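Local coordinates for protein metallo-beta-lactamase (PDB 6MFI) that probably hydrolyses beta-lactam antibiotics as a subclass B3 metallo-beta-lactamase with two zinc ions in its active site, at residues C62-I67 and T251-A256; T206-A211 and C246-T251. All blocks are in the same frame, centred on the assembly; numbering follows the deposited sequence.

Contact 1 (C62-I67 and T251-A256); sequences CGIAAI and TPHPSA. With ZN (zinc ion), chain B.
Ala-65 and Pro-252 supply the one direct hydrogen bond between these two loops: Ala-65 N donates to Pro-252 O over 2.7 Å, approaching about 17° off the carbonyl plane. The CA-H of Ile-64 also leans on that oxygen, so Pro-252 O is approached from two consecutive residues of 62-67. A second polar link runs through a water, which donates to Gly-63 O and accepts from His-253 ND1 at 3.0 Å, lying at the edge of the imidazole and in its plane. With His-253 NE2 bound to zinc, 2.1 Å away, ND1 is the nitrogen that donates to the water; a second water, Asp-114 and His-115 complete this site.

Packing fills in around these bonds. Ile-64 and His-253 run side by side in the same direction, and the CD1 methyl of Ile-64 comes to 3.7 Å from His-253 CE1. CG1 of Ile-64 stands anti to the carbonyl carbon (chi1 -64°), and from there the chain carries CD1 to the ring. The Pro-254 ring makes an apolar contact through CG with the Ala-65 methyl; separately, its CD meets a carbonyl, 3.4 Å from Gly-63 O.

Within 251-256, His-253 O takes two bonds from opposite faces of its plane, from Thr-251 OG1 and, at 2.9 Å, from Ala-256 N. The ligand histidine is thus held at its backbone oxygen, at ND1 and along its ring. The water, itself held by Gly-63 O, forms a second shell that probably helps fix the rotation of the imidazole and probably makes NE2 a somewhat stronger donor to the metal.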
ATOM      1  N   CYS A  62     -10.349   8.248   2.930  1.00 14.96           N
ATOM      2  CA  CYS A  62     -11.401   7.245   3.044  1.00 15.98           C
ATOM      3  C   CYS A  62     -11.342   6.206   1.934  1.00 16.14           C
ATOM      4  O   CYS A  62     -11.933   5.129   2.079  1.00 17.38           O
ATOM      5  CB  CYS A  62     -12.780   7.910   3.044  1.00 17.04           C
ATOM      6  SG  CYS A  62     -13.077   9.067   4.397  1.00 18.25           S
ATOM      7  N   GLY A  63     -10.644   6.496   0.837  1.00 15.10           N
ATOM      8  CA  GLY A  63     -10.583   5.577  -0.283  1.00 15.24           C
ATOM      9  C   GLY A  63      -9.198   5.034  -0.568  1.00 14.38           C
ATOM     10  O   GLY A  63      -9.060   3.983  -1.202  1.00 14.74           O
ATOM     11  N   ILE A  64      -8.162   5.734  -0.108  1.00 13.76           N
ATOM     12  CA  ILE A  64      -6.777   5.349  -0.353  1.00 12.34           C
ATOM     13  C   ILE A  64      -6.046   5.283   0.981  1.00 12.31           C
ATOM     14  O   ILE A  64      -6.147   6.206   1.797  1.00 12.10           O
ATOM     15  CB  ILE A  64      -6.071   6.327  -1.310  1.00 11.98           C
ATOM     16  CG1 ILE A  64      -6.739   6.300  -2.687  1.00 13.24           C
ATOM     17  CG2 ILE A  64      -4.591   5.989  -1.424  1.00 10.96           C
ATOM     18  CD1 ILE A  64      -6.685   4.948  -3.369  1.00 13.50           C
ATOM     19  N   ALA A  65      -5.304   4.201   1.195  1.00 11.39           N
ATOM     20  CA  ALA A  65      -4.612   3.976   2.454  1.00 11.09           C
ATOM     21  C   ALA A  65      -3.207   4.563   2.429  1.00  9.96           C
ATOM     22  O   ALA A  65      -2.535   4.590   1.394  1.00  9.70           O
ATOM     23  CB  ALA A  65      -4.535   2.480   2.766  1.00 10.98           C
ATOM     24  N   ALA A  66      -2.774   5.042   3.593  1.00  9.71           N
ATOM     25  CA  ALA A  66      -1.400   5.463   3.827  1.00  9.41           C
ATOM     26  C   ALA A  66      -1.024   5.028   5.233  1.00  9.69           C
ATOM     27  O   ALA A  66      -1.743   5.333   6.188  1.00 10.74           O
ATOM     28  CB  ALA A  66      -1.235   6.978   3.665  1.00  9.22           C
ATOM     29  N   ILE A  67       0.086   4.307   5.358  1.00 10.12           N
ATOM     30  CA  ILE A  67       0.468   3.661   6.609  1.00 11.04           C
ATOM     31  C   ILE A  67       1.667   4.396   7.192  1.00 10.84           C
ATOM     32  O   ILE A  67       2.720   4.493   6.548  1.00 10.86           O
ATOM     33  CB  ILE A  67       0.780   2.172   6.400  1.00 12.41           C
ATOM     34  CG1 ILE A  67      -0.381   1.484   5.679  1.00 12.64           C
ATOM     35  CG2 ILE A  67       1.065   1.496   7.731  1.00 13.34           C
ATOM     36  CD1 ILE A  67      -1.713   1.637   6.382  1.00 13.00           C
ATOM     37  N   THR A 251      -4.510  -2.966   3.294  1.00 13.57           N
ATOM     38  CA  THR A 251      -4.536  -2.867   1.843  1.00 13.75           C
ATOM     39  C   THR A 251      -4.566  -1.411   1.405  1.00 13.71           C
ATOM     40  O   THR A 251      -5.168  -0.567   2.076  1.00 14.03           O
ATOM     41  CB  THR A 251      -5.756  -3.597   1.263  1.00 14.16           C
ATOM     42  OG1 THR A 251      -6.945  -3.163   1.934  1.00 14.18           O
ATOM     43  CG2 THR A 251      -5.603  -5.102   1.432  1.00 14.65           C
ATOM     44  N   PRO A 252      -3.916  -1.088   0.278  1.00 13.31           N
ATOM     45  CA  PRO A 252      -3.954   0.300  -0.215  1.00 13.02           C
ATOM     46  C   PRO A 252      -5.361   0.798  -0.485  1.00 13.87           C
ATOM     47  O   PRO A 252      -5.649   1.983  -0.276  1.00 13.58           O
ATOM     48  CB  PRO A 252      -3.111   0.235  -1.496  1.00 13.46           C
ATOM     49  CG  PRO A 252      -2.226  -0.946  -1.305  1.00 13.58           C
ATOM     50  CD  PRO A 252      -3.041  -1.941  -0.541  1.00 13.51           C
ATOM     51  N   HIS A 253      -6.245  -0.074  -0.963  1.00 14.99           N
ATOM     52  CA  HIS A 253      -7.670   0.204  -0.952  1.00 16.04           C
ATOM     53  C   HIS A 253      -8.252  -0.464   0.282  1.00 14.79           C
ATOM     54  O   HIS A 253      -8.296  -1.701   0.338  1.00 14.79           O
ATOM     55  CB  HIS A 253      -8.342  -0.322  -2.218  1.00 18.97           C
ATOM     56  CG  HIS A 253      -7.865   0.340  -3.473  1.00 21.92           C
ATOM     57  ND1 HIS A 253      -8.366   1.544  -3.916  1.00 22.82           N
ATOM     58  CD2 HIS A 253      -6.928  -0.034  -4.377  1.00 22.69           C
ATOM     59  CE1 HIS A 253      -7.760   1.884  -5.040  1.00 23.30           C
ATOM     60  NE2 HIS A 253      -6.883   0.943  -5.342  1.00 23.52           N
ATOM     61  N   PRO A 254      -8.689   0.295   1.292  1.00 15.58           N
ATOM     62  CA  PRO A 254      -9.080  -0.333   2.567  1.00 15.66           C
ATOM     63  C   PRO A 254     -10.170  -1.380   2.433  1.00 16.12           C
ATOM     64  O   PRO A 254     -10.149  -2.376   3.165  1.00 16.25           O
ATOM     65  CB  PRO A 254      -9.548   0.862   3.410  1.00 16.09           C
ATOM     66  CG  PRO A 254      -8.822   2.034   2.828  1.00 15.82           C
ATOM     67  CD  PRO A 254      -8.746   1.764   1.355  1.00 15.84           C
ATOM     68  N   SER A 255     -11.118  -1.195   1.514  1.00 16.23           N
ATOM     69  CA  SER A 255     -12.193  -2.166   1.357  1.00 17.19           C
ATOM     70  C   SER A 255     -11.728  -3.467   0.715  1.00 17.47           C
ATOM     71  O   SER A 255     -12.499  -4.433   0.697  1.00 18.72           O
ATOM     72  CB  SER A 255     -13.331  -1.558   0.538  1.00 18.12           C
ATOM     73  OG  SER A 255     -13.962  -0.502   1.244  1.00 16.96           O
ATOM     74  N   ALA A 256     -10.500  -3.520   0.191  1.00 16.91           N
ATOM     75  CA  ALA A 256      -9.989  -4.768  -0.366  1.00 17.98           C
ATOM     76  C   ALA A 256      -9.831  -5.837   0.708  1.00 18.52           C
ATOM     77  O   ALA A 256      -9.981  -7.030   0.420  1.00 19.67           O
ATOM     78  CB  ALA A 256      -8.659  -4.528  -1.078  1.00 17.81           C
TER
HETATM   79 ZN    ZN B 401      -5.367   1.626  -6.617  1.00 10.69          ZN
HETATM   80  O   HOH W   1     -10.797   2.593  -2.587  1.00 10.37           O
HETATM   81  O   HOH W   2      -4.957   1.364  -8.543  1.00 11.01           O

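Contact 2 (T206-A211 and C246-T251); sequences TTLVYA and CDLLLT
Strands 206-210 and 248-250 run parallel, their axes 4.8 Å apart at closest approach and inclined by 21°, with Leu-208, Val-209 and Tyr-210 paired to Leu-248, Leu-249 and Leu-250. Val-209 is bonded through both its N and its O: N donates to Leu-248 O, and O accepts from Leu-250 N at 2.9 Å. Toward the start of the pairing, Thr-207 O accepts from both Asp-247 N and Leu-248 N, the former in the carbonyl plane. The Asp-247 side chain closes this end, since OD2 takes the Thr-207 N-H on its anti side at 3.0 Å.

Leu-208 and Leu-248 lie alongside one another, Leu-208 CG against Leu-248 CB at 3.8 Å. Further on, the ring of Tyr-210 crosses Leu-250 at about a right angle and meets Leu-250 CB with its edge, CD1 being the touching atom. CG of Tyr-210 is anti to the backbone N (chi1 -170°), which sends the ring onward until CE1 is 3.6 Å from Thr-251 C. On the other face, Val-209 CG2 packs on Cys-246 CB, and Leu-249 CD1 reaches the Ala-211 methyl.

The two strands belong to a beta-alpha-beta unit, connected through helix 228-242. Strand 193-199 flanks 206-210 on its other edge; helix 274-291 covers the Val-209 and Leu-249 face, joined by the Cys-246 to Cys-275 disulfide, while Val-52 of strand 50-53 meets Leu-208 and Leu-248 on the other.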
ATOM      1  N   THR A 206       2.516  -8.403  17.147  1.00 45.04           N
ATOM      2  CA  THR A 206       1.646  -8.632  16.003  1.00 39.98           C
ATOM      3  C   THR A 206       2.415  -8.357  14.720  1.00 34.16           C
ATOM      4  O   THR A 206       3.142  -7.363  14.621  1.00 32.27           O
ATOM      5  CB  THR A 206       0.398  -7.742  16.069  1.00 40.06           C
ATOM      6  OG1 THR A 206      -0.314  -8.001  17.285  1.00 42.99           O
ATOM      7  CG2 THR A 206      -0.522  -8.015  14.886  1.00 38.03           C
ATOM      8  N   THR A 207       2.259  -9.245  13.739  1.00 31.02           N
ATOM      9  CA  THR A 207       2.904  -9.103  12.439  1.00 27.44           C
ATOM     10  C   THR A 207       1.888  -8.527  11.458  1.00 24.68           C
ATOM     11  O   THR A 207       0.884  -9.173  11.138  1.00 22.24           O
ATOM     12  CB  THR A 207       3.443 -10.443  11.944  1.00 27.25           C
ATOM     13  OG1 THR A 207       4.357 -10.979  12.908  1.00 29.05           O
ATOM     14  CG2 THR A 207       4.170 -10.260  10.624  1.00 25.30           C
ATOM     15  N   LEU A 208       2.150  -7.313  10.984  1.00 22.63           N
ATOM     16  CA  LEU A 208       1.283  -6.634  10.033  1.00 20.29           C
ATOM     17  C   LEU A 208       1.852  -6.773   8.627  1.00 18.06           C
ATOM     18  O   LEU A 208       3.070  -6.742   8.433  1.00 17.64           O
ATOM     19  CB  LEU A 208       1.128  -5.152  10.387  1.00 20.44           C
ATOM     20  CG  LEU A 208       0.199  -4.768  11.543  1.00 22.44           C
ATOM     21  CD1 LEU A 208       0.800  -5.126  12.896  1.00 24.67           C
ATOM     22  CD2 LEU A 208      -0.137  -3.285  11.484  1.00 20.36           C
ATOM     23  N   VAL A 209       0.964  -6.926   7.648  1.00 16.84           N
ATOM     24  CA  VAL A 209       1.354  -7.053   6.249  1.00 15.81           C
ATOM     25  C   VAL A 209       0.532  -6.065   5.434  1.00 14.84           C
ATOM     26  O   VAL A 209      -0.704  -6.082   5.491  1.00 15.05           O
ATOM     27  CB  VAL A 209       1.162  -8.482   5.717  1.00 16.59           C
ATOM     28  CG1 VAL A 209       1.323  -8.510   4.205  1.00 15.70           C
ATOM     29  CG2 VAL A 209       2.151  -9.432   6.379  1.00 17.88           C
ATOM     30  N   TYR A 210       1.218  -5.205   4.681  1.00 14.18           N
ATOM     31  CA  TYR A 210       0.574  -4.245   3.788  1.00 14.26           C
ATOM     32  C   TYR A 210       0.590  -4.841   2.383  1.00 14.26           C
ATOM     33  O   TYR A 210       1.437  -4.526   1.547  1.00 13.94           O
ATOM     34  CB  TYR A 210       1.287  -2.897   3.855  1.00 13.92           C
ATOM     35  CG  TYR A 210       0.565  -1.763   3.162  1.00 13.28           C
ATOM     36  CD1 TYR A 210      -0.759  -1.466   3.460  1.00 13.55           C
ATOM     37  CD2 TYR A 210       1.216  -0.976   2.222  1.00 12.42           C
ATOM     38  CE1 TYR A 210      -1.416  -0.423   2.831  1.00 13.26           C
ATOM     39  CE2 TYR A 210       0.569   0.067   1.589  1.00 12.10           C
ATOM     40  CZ  TYR A 210      -0.745   0.341   1.897  1.00 12.52           C
ATOM     41  OH  TYR A 210      -1.386   1.381   1.268  1.00 12.95           O
ATOM     42  N   ALA A 211      -0.369  -5.730   2.131  1.00 15.20           N
ATOM     43  CA  ALA A 211      -0.427  -6.455   0.871  1.00 15.37           C
ATOM     44  C   ALA A 211      -0.941  -5.559  -0.249  1.00 15.16           C
ATOM     45  O   ALA A 211      -1.910  -4.816  -0.075  1.00 15.71           O
ATOM     46  CB  ALA A 211      -1.322  -7.688   1.004  1.00 16.46           C
ATOM     47  N   CYS A 246       1.687 -13.476   9.176  1.00 29.52           N
ATOM     48  CA  CYS A 246       0.714 -12.427   8.887  1.00 28.06           C
ATOM     49  C   CYS A 246      -0.441 -12.544   9.872  1.00 28.13           C
ATOM     50  O   CYS A 246      -1.270 -13.451   9.748  1.00 29.31           O
ATOM     51  CB  CYS A 246       0.239 -12.554   7.446  1.00 28.17           C
ATOM     52  SG  CYS A 246      -1.132 -11.508   6.942  1.00 27.32           S
ATOM     53  N   ASP A 247      -0.492 -11.634  10.844  1.00 27.22           N
ATOM     54  CA  ASP A 247      -1.586 -11.585  11.805  1.00 27.58           C
ATOM     55  C   ASP A 247      -2.602 -10.496  11.496  1.00 25.66           C
ATOM     56  O   ASP A 247      -3.791 -10.682  11.765  1.00 26.04           O
ATOM     57  CB  ASP A 247      -1.043 -11.374  13.222  1.00 28.40           C
ATOM     58  CG  ASP A 247       0.003 -12.400  13.607  1.00 30.28           C
ATOM     59  OD1 ASP A 247      -0.228 -13.606  13.376  1.00 31.73           O
ATOM     60  OD2 ASP A 247       1.058 -12.000  14.143  1.00 30.32           O
ATOM     61  N   LEU A 248      -2.161  -9.370  10.935  1.00 23.72           N
ATOM     62  CA  LEU A 248      -3.032  -8.249  10.611  1.00 22.44           C
ATOM     63  C   LEU A 248      -2.782  -7.845   9.166  1.00 21.39           C
ATOM     64  O   LEU A 248      -1.627  -7.725   8.745  1.00 21.76           O
ATOM     65  CB  LEU A 248      -2.782  -7.068  11.558  1.00 21.72           C
ATOM     66  CG  LEU A 248      -3.863  -5.992  11.700  1.00 20.77           C
ATOM     67  CD1 LEU A 248      -3.760  -5.328  13.061  1.00 20.77           C
ATOM     68  CD2 LEU A 248      -3.761  -4.948  10.595  1.00 19.68           C
ATOM     69  N   LEU A 249      -3.858  -7.634   8.413  1.00 20.31           N
ATOM     70  CA  LEU A 249      -3.776  -7.333   6.990  1.00 19.16           C
ATOM     71  C   LEU A 249      -4.237  -5.906   6.718  1.00 17.02           C
ATOM     72  O   LEU A 249      -5.250  -5.454   7.261  1.00 16.79           O
ATOM     73  CB  LEU A 249      -4.621  -8.314   6.170  1.00 20.17           C
ATOM     74  CG  LEU A 249      -4.534  -8.173   4.649  1.00 20.68           C
ATOM     75  CD1 LEU A 249      -3.165  -8.601   4.147  1.00 21.23           C
ATOM     76  CD2 LEU A 249      -5.631  -8.979   3.972  1.00 21.74           C
ATOM     77  N   LEU A 250      -3.485  -5.206   5.871  1.00 15.64           N
ATOM     78  CA  LEU A 250      -3.818  -3.857   5.434  1.00 14.77           C
ATOM     79  C   LEU A 250      -3.657  -3.769   3.923  1.00 14.09           C
ATOM     80  O   LEU A 250      -2.782  -4.412   3.339  1.00 14.53           O
ATOM     81  CB  LEU A 250      -2.933  -2.806   6.119  1.00 14.43           C
ATOM     82  CG  LEU A 250      -3.195  -2.565   7.607  1.00 15.16           C
ATOM     83  CD1 LEU A 250      -2.152  -1.624   8.189  1.00 14.81           C
ATOM     84  CD2 LEU A 250      -4.598  -2.016   7.822  1.00 15.49           C
ATOM     85  N   THR A 251      -4.510  -2.966   3.294  1.00 13.57           N
ATOM     86  CA  THR A 251      -4.536  -2.867   1.843  1.00 13.75           C
ATOM     87  C   THR A 251      -4.566  -1.411   1.405  1.00 13.71           C
ATOM     88  O   THR A 251      -5.168  -0.567   2.076  1.00 14.03           O
ATOM     89  CB  THR A 251      -5.756  -3.597   1.263  1.00 14.16           C
ATOM     90  OG1 THR A 251      -6.945  -3.163   1.934  1.00 14.18           O
ATOM     91  CG2 THR A 251      -5.603  -5.102   1.432  1.00 14.65           C
TER

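From the N terminus, 62-67 comes first, leading into strand 67-71 of the seven-stranded sheet. The chain then passes through most of the fold before 206-211, loops through helix 228-242, and returns at 246-251, where contact 2 closes a short crossover. Directly after, from the shared Thr-251, 251-256 closes the much longer loop of contact 1, which encloses the shorter one. The contacts lie against each other: Tyr-210 reaches Pro-252, Ala-65 and Ile-67, with its hydroxyl bonded to Asp-79. In this alpha-beta/beta-alpha fold, contact 2 builds the edge of the five-stranded sheet, and contact 1 joins the zinc-bearing loop leaving that edge to the loop entering strand 67-71.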